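Toll-like receptor 13 (Mus musculus, PDB 4Z0C) recognises bacterial 23S ribosomal RNA as an innate immune receptor and signals through MYD88 and TRAF6 to activate NF-kappa-B. Local coordinates at residues 40-45 / 64-69; 89-94 / 112-117. All blocks are in the same frame, centred on the assembly; numbering follows the deposited sequence.

Contact 1: residues 40-45 / 64-69; sequences LNLTHN and LRLEWN. With NAG (2-acetamido-2-deoxy-beta-D-glucopyranose), chain E; nucleotides of chain C.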
ATOM      1  N   LEU A  40     -23.688 -29.448   0.205  1.00 28.76           N
ATOM      2  CA  LEU A  40     -23.870 -28.857   1.519  1.00 25.59           C
ATOM      3  C   LEU A  40     -22.518 -28.720   2.177  1.00 27.31           C
ATOM      4  O   LEU A  40     -21.833 -29.710   2.350  1.00 29.32           O
ATOM      5  CB  LEU A  40     -24.773 -29.734   2.381  1.00 22.90           C
ATOM      6  CG  LEU A  40     -25.000 -29.291   3.832  1.00 25.15           C
ATOM      7  CD1 LEU A  40     -25.624 -27.864   3.905  1.00 18.16           C
ATOM      8  CD2 LEU A  40     -25.874 -30.301   4.570  1.00 24.95           C
ATOM      9  N   ASN A  41     -22.124 -27.498   2.530  1.00 30.59           N
ATOM     10  CA  ASN A  41     -20.806 -27.271   3.134  1.00 29.30           C
ATOM     11  C   ASN A  41     -20.926 -26.745   4.561  1.00 30.33           C
ATOM     12  O   ASN A  41     -21.327 -25.605   4.775  1.00 28.06           O
ATOM     13  CB  ASN A  41     -19.949 -26.318   2.265  1.00 24.54           C
ATOM     14  CG  ASN A  41     -18.478 -26.276   2.713  1.00 28.18           C
ATOM     15  OD1 ASN A  41     -18.188 -26.646   3.850  1.00 24.34           O
ATOM     16  ND2 ASN A  41     -17.543 -25.861   1.831  1.00 26.52           N
ATOM     17  N   LEU A  42     -20.554 -27.565   5.540  1.00 32.57           N
ATOM     18  CA  LEU A  42     -20.652 -27.144   6.938  1.00 31.41           C
ATOM     19  C   LEU A  42     -19.281 -26.987   7.594  1.00 29.87           C
ATOM     20  O   LEU A  42     -19.130 -27.161   8.805  1.00 28.48           O
ATOM     21  CB  LEU A  42     -21.509 -28.124   7.748  1.00 32.04           C
ATOM     22  CG  LEU A  42     -23.020 -28.072   7.480  1.00 31.25           C
ATOM     23  CD1 LEU A  42     -23.651 -29.460   7.383  1.00 28.07           C
ATOM     24  CD2 LEU A  42     -23.691 -27.273   8.579  1.00 30.50           C
ATOM     25  N   THR A  43     -18.293 -26.622   6.786  1.00 31.57           N
ATOM     26  CA  THR A  43     -16.925 -26.393   7.265  1.00 32.24           C
ATOM     27  C   THR A  43     -16.857 -25.284   8.316  1.00 28.84           C
ATOM     28  O   THR A  43     -17.584 -24.297   8.224  1.00 25.59           O
ATOM     29  CB  THR A  43     -16.011 -26.013   6.090  1.00 27.04           C
ATOM     30  OG1 THR A  43     -16.112 -27.030   5.088  1.00 22.89           O
ATOM     31  CG2 THR A  43     -14.549 -25.834   6.539  1.00 29.03           C
ATOM     32  N   HIS A  44     -16.008 -25.486   9.321  1.00 31.20           N
ATOM     33  CA  HIS A  44     -15.665 -24.458  10.305  1.00 31.45           C
ATOM     34  C   HIS A  44     -16.829 -24.178  11.263  1.00 27.79           C
ATOM     35  O   HIS A  44     -17.357 -23.074  11.312  1.00 29.14           O
ATOM     36  CB  HIS A  44     -15.132 -23.190   9.596  1.00 23.70           C
ATOM     37  CG  HIS A  44     -14.384 -22.242  10.483  1.00 26.89           C
ATOM     38  ND1 HIS A  44     -14.281 -22.408  11.849  1.00 36.08           N
ATOM     39  CD2 HIS A  44     -13.684 -21.119  10.188  1.00 25.63           C
ATOM     40  CE1 HIS A  44     -13.566 -21.421  12.361  1.00 28.93           C
ATOM     41  NE2 HIS A  44     -13.182 -20.634  11.373  1.00 22.70           N
ATOM     42  N   ASN A  45     -17.213 -25.204  12.024  1.00 26.38           N
ATOM     43  CA  ASN A  45     -18.239 -25.082  13.060  1.00 38.31           C
ATOM     44  C   ASN A  45     -17.845 -25.930  14.278  1.00 43.27           C
ATOM     45  O   ASN A  45     -16.718 -26.379  14.360  1.00 46.16           O
ATOM     46  CB  ASN A  45     -19.619 -25.472  12.510  1.00 35.88           C
ATOM     47  CG  ASN A  45     -20.169 -24.441  11.537  1.00 34.42           C
ATOM     48  OD1 ASN A  45     -20.645 -23.378  11.945  1.00 32.95           O
ATOM     49  ND2 ASN A  45     -20.101 -24.749  10.241  1.00 26.53           N
ATOM     50  N   LEU A  64     -20.873 -33.561   0.576  1.00 28.07           N
ATOM     51  CA  LEU A  64     -21.072 -33.136   1.952  1.00 29.55           C
ATOM     52  C   LEU A  64     -19.715 -32.870   2.574  1.00 32.34           C
ATOM     53  O   LEU A  64     -18.852 -33.752   2.583  1.00 36.23           O
ATOM     54  CB  LEU A  64     -21.774 -34.220   2.755  1.00 26.55           C
ATOM     55  CG  LEU A  64     -22.029 -33.915   4.231  1.00 29.22           C
ATOM     56  CD1 LEU A  64     -22.903 -32.671   4.358  1.00 23.80           C
ATOM     57  CD2 LEU A  64     -22.705 -35.106   4.906  1.00 26.10           C
ATOM     58  N   ARG A  65     -19.523 -31.662   3.099  1.00 30.33           N
ATOM     59  CA  ARG A  65     -18.251 -31.299   3.716  1.00 31.41           C
ATOM     60  C   ARG A  65     -18.444 -30.865   5.155  1.00 31.25           C
ATOM     61  O   ARG A  65     -19.128 -29.882   5.437  1.00 32.93           O
ATOM     62  CB  ARG A  65     -17.552 -30.203   2.924  1.00 30.08           C
ATOM     63  CG  ARG A  65     -17.182 -30.616   1.519  1.00 26.76           C
ATOM     64  CD  ARG A  65     -16.595 -29.450   0.712  1.00 21.41           C
ATOM     65  NE  ARG A  65     -16.591 -29.796  -0.708  1.00 26.58           N
ATOM     66  CZ  ARG A  65     -15.772 -29.279  -1.622  1.00 34.46           C
ATOM     67  NH1 ARG A  65     -14.872 -28.337  -1.292  1.00 28.46           N
ATOM     68  NH2 ARG A  65     -15.873 -29.697  -2.879  1.00 31.83           N
ATOM     69  N   LEU A  66     -17.822 -31.613   6.053  1.00 33.68           N
ATOM     70  CA  LEU A  66     -17.915 -31.375   7.477  1.00 27.91           C
ATOM     71  C   LEU A  66     -16.545 -31.090   8.019  1.00 26.42           C
ATOM     72  O   LEU A  66     -16.274 -31.370   9.191  1.00 29.06           O
ATOM     73  CB  LEU A  66     -18.484 -32.604   8.175  1.00 26.51           C
ATOM     74  CG  LEU A  66     -19.983 -32.845   7.967  1.00 26.61           C
ATOM     75  CD1 LEU A  66     -20.359 -34.321   8.174  1.00 24.28           C
ATOM     76  CD2 LEU A  66     -20.752 -31.992   8.954  1.00 28.60           C
ATOM     77  N   GLU A  67     -15.693 -30.519   7.165  1.00 28.14           N
ATOM     78  CA  GLU A  67     -14.303 -30.211   7.514  1.00 29.57           C
ATOM     79  C   GLU A  67     -14.210 -29.239   8.687  1.00 35.88           C
ATOM     80  O   GLU A  67     -15.017 -28.322   8.804  1.00 37.80           O
ATOM     81  CB  GLU A  67     -13.551 -29.649   6.295  1.00 26.82           C
ATOM     82  CG  GLU A  67     -12.093 -29.262   6.569  1.00 25.48           C
ATOM     83  CD  GLU A  67     -11.237 -29.163   5.307  1.00 32.29           C
ATOM     84  OE1 GLU A  67     -11.763 -29.257   4.178  1.00 32.11           O
ATOM     85  OE2 GLU A  67     -10.016 -28.980   5.448  1.00 48.80           O
ATOM     86  N   TRP A  68     -13.222 -29.446   9.557  1.00 41.27           N
ATOM     87  CA  TRP A  68     -12.948 -28.510  10.649  1.00 34.71           C
ATOM     88  C   TRP A  68     -14.145 -28.376  11.590  1.00 39.70           C
ATOM     89  O   TRP A  68     -14.749 -27.309  11.685  1.00 43.36           O
ATOM     90  CB  TRP A  68     -12.534 -27.143  10.096  1.00 40.79           C
ATOM     91  CG  TRP A  68     -11.903 -26.213  11.095  1.00 40.64           C
ATOM     92  CD1 TRP A  68     -11.665 -26.456  12.421  1.00 38.57           C
ATOM     93  CD2 TRP A  68     -11.436 -24.882  10.841  1.00 34.75           C
ATOM     94  NE1 TRP A  68     -11.080 -25.360  13.006  1.00 32.25           N
ATOM     95  CE2 TRP A  68     -10.923 -24.382  12.056  1.00 31.85           C
ATOM     96  CE3 TRP A  68     -11.398 -24.069   9.703  1.00 32.02           C
ATOM     97  CZ2 TRP A  68     -10.391 -23.104  12.166  1.00 29.72           C
ATOM     98  CZ3 TRP A  68     -10.864 -22.794   9.814  1.00 36.14           C
ATOM     99  CH2 TRP A  68     -10.366 -22.327  11.036  1.00 35.30           C
ATOM    100  N   ASN A  69     -14.511 -29.476  12.241  1.00 35.37           N
ATOM    101  CA  ASN A  69     -15.504 -29.439  13.304  1.00 29.58           C
ATOM    102  C   ASN A  69     -14.940 -30.154  14.525  1.00 29.83           C
ATOM    103  O   ASN A  69     -13.727 -30.241  14.657  1.00 35.59           O
ATOM    104  CB  ASN A  69     -16.840 -30.021  12.844  1.00 30.73           C
ATOM    105  CG  ASN A  69     -17.729 -28.968  12.178  1.00 37.42           C
ATOM    106  OD1 ASN A  69     -18.480 -28.278  12.854  1.00 41.67           O
ATOM    107  ND2 ASN A  69     -17.670 -28.873  10.853  1.00 32.65           N
TER
HETATM  108  C1  NAG E   1     -17.920 -25.255   0.580  1.00 28.98           C
HETATM  109  C2  NAG E   1     -16.638 -24.517   0.115  1.00 34.28           C
HETATM  110  C3  NAG E   1     -16.748 -24.099  -1.342  1.00 34.07           C
HETATM  111  C4  NAG E   1     -17.063 -25.316  -2.194  1.00 35.78           C
HETATM  112  C5  NAG E   1     -18.397 -25.821  -1.683  1.00 34.75           C
HETATM  113  C6  NAG E   1     -18.951 -26.952  -2.550  1.00 39.50           C
HETATM  114  C7  NAG E   1     -15.608 -23.260   1.934  1.00 32.82           C
HETATM  115  C8  NAG E   1     -15.340 -21.894   2.528  1.00 27.06           C
HETATM  116  N2  NAG E   1     -16.358 -23.296   0.837  1.00 34.46           N
HETATM  117  O3  NAG E   1     -15.576 -23.452  -1.758  1.00 32.73           O
HETATM  118  O4  NAG E   1     -17.145 -24.980  -3.561  1.00 38.87           O
HETATM  119  O5  NAG E   1     -18.210 -26.271  -0.354  1.00 33.90           O
HETATM  120  O6  NAG E   1     -19.954 -27.647  -1.837  1.00 33.05           O
HETATM  121  O7  NAG E   1     -15.184 -24.283   2.461  1.00 31.20           O
ATOM    122  P     C C  12      -4.384 -19.372  11.518  1.00 42.17           P
ATOM    123  OP1   C C  12      -3.984 -17.966  11.224  1.00 47.68           O
ATOM    124  OP2   C C  12      -3.545 -20.411  10.916  1.00 38.03           O
ATOM    125  O5'   C C  12      -4.544 -19.480  13.096  1.00 39.96           O
ATOM    126  C5'   C C  12      -3.717 -20.297  13.865  1.00 33.77           C
ATOM    127  C4'   C C  12      -4.502 -21.105  14.853  1.00 46.26           C
ATOM    128  O4'   C C  12      -5.860 -21.312  14.385  1.00 53.51           O
ATOM    129  C3'   C C  12      -3.937 -22.497  15.058  1.00 49.89           C
ATOM    130  O3'   C C  12      -2.917 -22.484  16.039  1.00 46.35           O
ATOM    131  C2'   C C  12      -5.155 -23.332  15.440  1.00 49.90           C
ATOM    132  O2'   C C  12      -5.411 -23.228  16.832  1.00 54.57           O
ATOM    133  C1'   C C  12      -6.281 -22.630  14.669  1.00 50.43           C
ATOM    134  N1    C C  12      -6.635 -23.285  13.381  1.00 45.50           N
ATOM    135  C2    C C  12      -7.060 -24.619  13.280  1.00 44.63           C
ATOM    136  O2    C C  12      -7.118 -25.325  14.292  1.00 44.31           O
ATOM    137  N3    C C  12      -7.383 -25.121  12.062  1.00 40.74           N
ATOM    138  C4    C C  12      -7.317 -24.358  10.971  1.00 42.71           C
ATOM    139  N4    C C  12      -7.654 -24.877   9.789  1.00 40.29           N
ATOM    140  C5    C C  12      -6.911 -22.997  11.044  1.00 41.58           C
ATOM    141  C6    C C  12      -6.594 -22.520  12.250  1.00 42.46           C
TER
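An RNA-binding spot on the edge of a leucine-rich-repeat solenoid is built here where His44 and Trp68, at matching positions of LRR 1 and LRR 2, lie flat on each other. The imidazole stacks face to face on the six-membered ring of the indole, with centroids 3.6 Å apart and planes inclined by only 13°. Both CG atoms stand anti to their backbone N (chi1 -163° and -165°), and the two rings therefore leave the chain side by side. The opposite face of the indole receives the base of C12 of the RNA, chain C, whose C5 comes within 3.5 Å of Trp68 CH2, so that the tryptophan is sandwiched between protein and nucleotide.

Behind the rings the segments run parallel in exact register, as consecutive turns of such a solenoid do. Leu42 N gives a 2.7 Å bond to Arg65 O, and His44 N one of 3.0 Å to Glu67 O. The repeat's asparagine is used twice: Asn45 ND2, which also bonds Cys18 O, and Asn69 ND2 grip Leu42 O from opposite faces of its carbonyl plane, the latter at 3.0 Å. Toward the interior, Leu40 CD2 meets Leu64 CD1 at 3.8 Å.

Asn41 carries an N-linked glycan through ND2, and its OD1 closes an Asx turn by accepting from Thr43 N (2.9 Å). Arg65 reaches alongside the sugar: one face of its guanidinium is covered by NAG C6, 4.0 Å above the plane, while NE makes a salt bridge with Asp63.

Contact 2: residues 89-94 / 112-117; sequences NLVENK and LLSHNQ. With nucleotides of chain C.
Glu92 and His115 meet by a CH-pi contact. Glu92 CG sits over one face of the imidazole, 3.7 Å from its centroid and 21° off the ring normal, and the carboxylate plane runs nearly parallel to the ring. An extended chain (chi2 176°) carries the carboxylate past the histidine to C12 of the RNA, chain C, where N4 of the base donates a straight 3.2 Å bond to Glu92 OE1. The other oxygen, Glu92 OE2, lies 2.7 Å from N3 of the same base, a closeness consistent with a proton shared between them, though the geometry does not show where it sits. His115 NE2 has a weak hydrogen bond to a further cytosine base.

Amide groups supply much of the remaining polar contact. Asn116 ND2 reaches Leu90 O almost linearly (173°) from one side of the carbonyl plane, and Asn93 ND2 approaches from the other at 2.8 Å, giving the oxygen of this buried leucine two donors. Further along, Gln117 NE2 donates to Asn93 O in the carbonyl plane, at 3.1 Å. Between the backbones, Leu90 N bonds Leu112 O and Glu92 N bonds Ser114 O.

The apolar contacts fall at separate places. Leu90 CB rests against Leu113 CD2 at 3.8 Å where the two leucines lie side by side, whereas Val91 CG2, beside its own backbone N, is turned onto Leu112 CB at 3.6 Å. Ser114 OG adds a neighbour to the same methyl and is itself bonded to Ser136 OG.

Stacked asparagines bonding the turn of the neighbouring coil, with inward leucines beside them, are the hallmark of the leucine-rich-repeat solenoid, here with polar side chains at its edge that contact RNA bases.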
ATOM      1  N   ASN A  89     -16.445 -35.332   3.196  1.00 35.03           N
ATOM      2  CA  ASN A  89     -15.269 -34.703   3.791  1.00 34.70           C
ATOM      3  C   ASN A  89     -15.409 -34.661   5.312  1.00 37.46           C
ATOM      4  O   ASN A  89     -16.328 -34.035   5.842  1.00 39.51           O
ATOM      5  CB  ASN A  89     -15.118 -33.288   3.214  1.00 33.42           C
ATOM      6  CG  ASN A  89     -13.819 -32.608   3.609  1.00 35.00           C
ATOM      7  OD1 ASN A  89     -13.323 -32.778   4.725  1.00 37.29           O
ATOM      8  ND2 ASN A  89     -13.273 -31.801   2.690  1.00 24.12           N
ATOM      9  N   LEU A  90     -14.501 -35.333   6.007  1.00 34.33           N
ATOM     10  CA  LEU A  90     -14.528 -35.402   7.463  1.00 33.78           C
ATOM     11  C   LEU A  90     -13.189 -34.922   8.019  1.00 27.86           C
ATOM     12  O   LEU A  90     -12.834 -35.199   9.165  1.00 27.83           O
ATOM     13  CB  LEU A  90     -14.799 -36.853   7.892  1.00 38.12           C
ATOM     14  CG  LEU A  90     -16.103 -37.221   8.628  1.00 37.95           C
ATOM     15  CD1 LEU A  90     -17.185 -36.270   8.311  1.00 22.15           C
ATOM     16  CD2 LEU A  90     -16.588 -38.651   8.288  1.00 33.73           C
ATOM     17  N   VAL A  91     -12.457 -34.193   7.187  1.00 29.31           N
ATOM     18  CA  VAL A  91     -11.136 -33.663   7.529  1.00 26.37           C
ATOM     19  C   VAL A  91     -11.172 -32.738   8.744  1.00 29.56           C
ATOM     20  O   VAL A  91     -12.096 -31.936   8.898  1.00 35.51           O
ATOM     21  CB  VAL A  91     -10.534 -32.896   6.332  1.00 25.64           C
ATOM     22  CG1 VAL A  91      -9.186 -32.275   6.702  1.00 17.60           C
ATOM     23  CG2 VAL A  91     -10.375 -33.841   5.150  1.00 25.30           C
ATOM     24  N   GLU A  92     -10.158 -32.866   9.598  1.00 30.84           N
ATOM     25  CA  GLU A  92      -9.963 -32.010  10.765  1.00 35.89           C
ATOM     26  C   GLU A  92     -11.127 -32.077  11.754  1.00 38.67           C
ATOM     27  O   GLU A  92     -11.880 -31.114  11.924  1.00 30.75           O
ATOM     28  CB  GLU A  92      -9.625 -30.551  10.377  1.00 29.95           C
ATOM     29  CG  GLU A  92      -9.007 -29.787  11.543  1.00 32.68           C
ATOM     30  CD  GLU A  92      -8.540 -28.362  11.222  1.00 40.86           C
ATOM     31  OE1 GLU A  92      -8.559 -27.924  10.042  1.00 38.26           O
ATOM     32  OE2 GLU A  92      -8.142 -27.685  12.193  1.00 37.14           O
ATOM     33  N   ASN A  93     -11.268 -33.227  12.404  1.00 39.59           N
ATOM     34  CA  ASN A  93     -12.252 -33.385  13.467  1.00 41.43           C
ATOM     35  C   ASN A  93     -11.613 -34.068  14.663  1.00 43.90           C
ATOM     36  O   ASN A  93     -10.411 -34.011  14.830  1.00 43.36           O
ATOM     37  CB  ASN A  93     -13.456 -34.191  12.978  1.00 46.31           C
ATOM     38  CG  ASN A  93     -14.407 -33.363  12.146  1.00 44.90           C
ATOM     39  OD1 ASN A  93     -15.210 -32.609  12.686  1.00 44.66           O
ATOM     40  ND2 ASN A  93     -14.345 -33.519  10.828  1.00 40.58           N
ATOM     41  N   LYS A  94     -12.410 -34.747  15.476  1.00 50.25           N
ATOM     42  CA  LYS A  94     -11.880 -35.380  16.677  1.00 49.55           C
ATOM     43  C   LYS A  94     -12.088 -36.899  16.670  1.00 40.85           C
ATOM     44  O   LYS A  94     -12.298 -37.514  17.717  1.00 32.29           O
ATOM     45  CB  LYS A  94     -12.505 -34.741  17.923  1.00 47.89           C
ATOM     46  CG  LYS A  94     -12.142 -33.274  18.090  1.00 48.57           C
ATOM     47  CD  LYS A  94     -10.732 -33.152  18.634  1.00 64.87           C
ATOM     48  CE  LYS A  94      -9.994 -31.927  18.085  1.00 76.43           C
ATOM     49  NZ  LYS A  94     -10.399 -30.649  18.735  1.00 79.57           N
ATOM     50  N   LEU A 112     -12.751 -38.566   2.873  1.00 38.98           N
ATOM     51  CA  LEU A 112     -11.589 -37.869   3.418  1.00 30.11           C
ATOM     52  C   LEU A 112     -11.642 -37.871   4.938  1.00 29.31           C
ATOM     53  O   LEU A 112     -12.548 -37.299   5.553  1.00 33.85           O
ATOM     54  CB  LEU A 112     -11.520 -36.435   2.878  1.00 29.00           C
ATOM     55  CG  LEU A 112     -11.570 -36.335   1.349  1.00 31.46           C
ATOM     56  CD1 LEU A 112     -11.591 -34.896   0.852  1.00 20.90           C
ATOM     57  CD2 LEU A 112     -10.415 -37.085   0.742  1.00 14.07           C
ATOM     58  N   LEU A 113     -10.661 -38.530   5.536  1.00 27.26           N
ATOM     59  CA  LEU A 113     -10.573 -38.623   6.986  1.00 31.80           C
ATOM     60  C   LEU A 113      -9.246 -38.076   7.494  1.00 35.65           C
ATOM     61  O   LEU A 113      -8.829 -38.380   8.619  1.00 32.67           O
ATOM     62  CB  LEU A 113     -10.736 -40.073   7.423  1.00 30.95           C
ATOM     63  CG  LEU A 113     -12.153 -40.624   7.327  1.00 30.08           C
ATOM     64  CD1 LEU A 113     -12.104 -42.137   7.336  1.00 27.59           C
ATOM     65  CD2 LEU A 113     -12.936 -40.119   8.514  1.00 29.98           C
ATOM     66  N   SER A 114      -8.616 -37.237   6.672  1.00 29.86           N
ATOM     67  CA  SER A 114      -7.335 -36.625   7.002  1.00 31.91           C
ATOM     68  C   SER A 114      -7.456 -35.805   8.263  1.00 29.05           C
ATOM     69  O   SER A 114      -8.546 -35.367   8.609  1.00 27.37           O
ATOM     70  CB  SER A 114      -6.866 -35.718   5.868  1.00 31.85           C
ATOM     71  OG  SER A 114      -7.535 -36.056   4.664  1.00 37.87           O
ATOM     72  N   HIS A 115      -6.349 -35.658   8.979  1.00 32.68           N
ATOM     73  CA  HIS A 115      -6.273 -34.710  10.091  1.00 34.62           C
ATOM     74  C   HIS A 115      -7.280 -35.021  11.201  1.00 37.13           C
ATOM     75  O   HIS A 115      -8.098 -34.187  11.592  1.00 36.48           O
ATOM     76  CB  HIS A 115      -6.422 -33.281   9.569  1.00 37.26           C
ATOM     77  CG  HIS A 115      -6.026 -32.223  10.553  1.00 41.66           C
ATOM     78  ND1 HIS A 115      -5.734 -32.497  11.874  1.00 42.20           N
ATOM     79  CD2 HIS A 115      -5.850 -30.890  10.400  1.00 28.60           C
ATOM     80  CE1 HIS A 115      -5.426 -31.373  12.498  1.00 28.05           C
ATOM     81  NE2 HIS A 115      -5.483 -30.388  11.624  1.00 33.89           N
ATOM     82  N   ASN A 116      -7.216 -36.246  11.691  1.00 32.51           N
ATOM     83  CA  ASN A 116      -7.988 -36.641  12.858  1.00 32.88           C
ATOM     84  C   ASN A 116      -7.018 -37.336  13.811  1.00 37.38           C
ATOM     85  O   ASN A 116      -5.818 -37.127  13.699  1.00 30.08           O
ATOM     86  CB  ASN A 116      -9.139 -37.561  12.447  1.00 25.11           C
ATOM     87  CG  ASN A 116     -10.349 -36.799  11.923  1.00 32.33           C
ATOM     88  OD1 ASN A 116     -11.134 -36.270  12.709  1.00 30.22           O
ATOM     89  ND2 ASN A 116     -10.516 -36.752  10.601  1.00 29.40           N
ATOM     90  N   GLN A 117      -7.516 -38.174  14.717  1.00 37.40           N
ATOM     91  CA  GLN A 117      -6.633 -38.910  15.623  1.00 36.47           C
ATOM     92  C   GLN A 117      -6.948 -40.412  15.589  1.00 38.11           C
ATOM     93  O   GLN A 117      -6.881 -41.096  16.608  1.00 36.52           O
ATOM     94  CB  GLN A 117      -6.736 -38.393  17.060  1.00 27.43           C
ATOM     95  CG  GLN A 117      -6.596 -36.884  17.223  1.00 32.97           C
ATOM     96  CD  GLN A 117      -7.913 -36.176  17.007  1.00 49.16           C
ATOM     97  OE1 GLN A 117      -8.956 -36.621  17.518  1.00 50.41           O
ATOM     98  NE2 GLN A 117      -7.883 -35.063  16.265  1.00 44.05           N
TER
ATOM     99  P     C C  12      -4.384 -19.372  11.518  1.00 42.17           P
ATOM    100  OP1   C C  12      -3.984 -17.966  11.224  1.00 47.68           O
ATOM    101  OP2   C C  12      -3.545 -20.411  10.916  1.00 38.03           O
ATOM    102  O5'   C C  12      -4.544 -19.480  13.096  1.00 39.96           O
ATOM    103  C5'   C C  12      -3.717 -20.297  13.865  1.00 33.77           C
ATOM    104  C4'   C C  12      -4.502 -21.105  14.853  1.00 46.26           C
ATOM    105  O4'   C C  12      -5.860 -21.312  14.385  1.00 53.51           O
ATOM    106  C3'   C C  12      -3.937 -22.497  15.058  1.00 49.89           C
ATOM    107  O3'   C C  12      -2.917 -22.484  16.039  1.00 46.35           O
ATOM    108  C2'   C C  12      -5.155 -23.332  15.440  1.00 49.90           C
ATOM    109  O2'   C C  12      -5.411 -23.228  16.832  1.00 54.57           O
ATOM    110  C1'   C C  12      -6.281 -22.630  14.669  1.00 50.43           C
ATOM    111  N1    C C  12      -6.635 -23.285  13.381  1.00 45.50           N
ATOM    112  C2    C C  12      -7.060 -24.619  13.280  1.00 44.63           C
ATOM    113  O2    C C  12      -7.118 -25.325  14.292  1.00 44.31           O
ATOM    114  N3    C C  12      -7.383 -25.121  12.062  1.00 40.74           N
ATOM    115  C4    C C  12      -7.317 -24.358  10.971  1.00 42.71           C
ATOM    116  N4    C C  12      -7.654 -24.877   9.789  1.00 40.29           N
ATOM    117  C5    C C  12      -6.911 -22.997  11.044  1.00 41.58           C
ATOM    118  C6    C C  12      -6.594 -22.520  12.250  1.00 42.46           C
TER

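How the contacts relate
Contact 1 joins LRR 1 to LRR 2 and contact 2 joins LRR 3 to LRR 4, in series along the chain, their centres about 11 Å apart. They abut through the interface of LRR 2 with LRR 3, where Leu66 N probably bonds Asn89 O (2.9 Å) and Trp68 N probably bonds Val91 O (2.8 Å). The strands 39-41, 63-65, 87-89 and 110-112 are consecutive parallel neighbours in the ectodomain solenoid. Because the coils repeat so closely, residues at matching positions line up across both contacts, and one nucleotide, C12 of chain C, is covered over its face from contact 1 and hydrogen-bonded from contact 2.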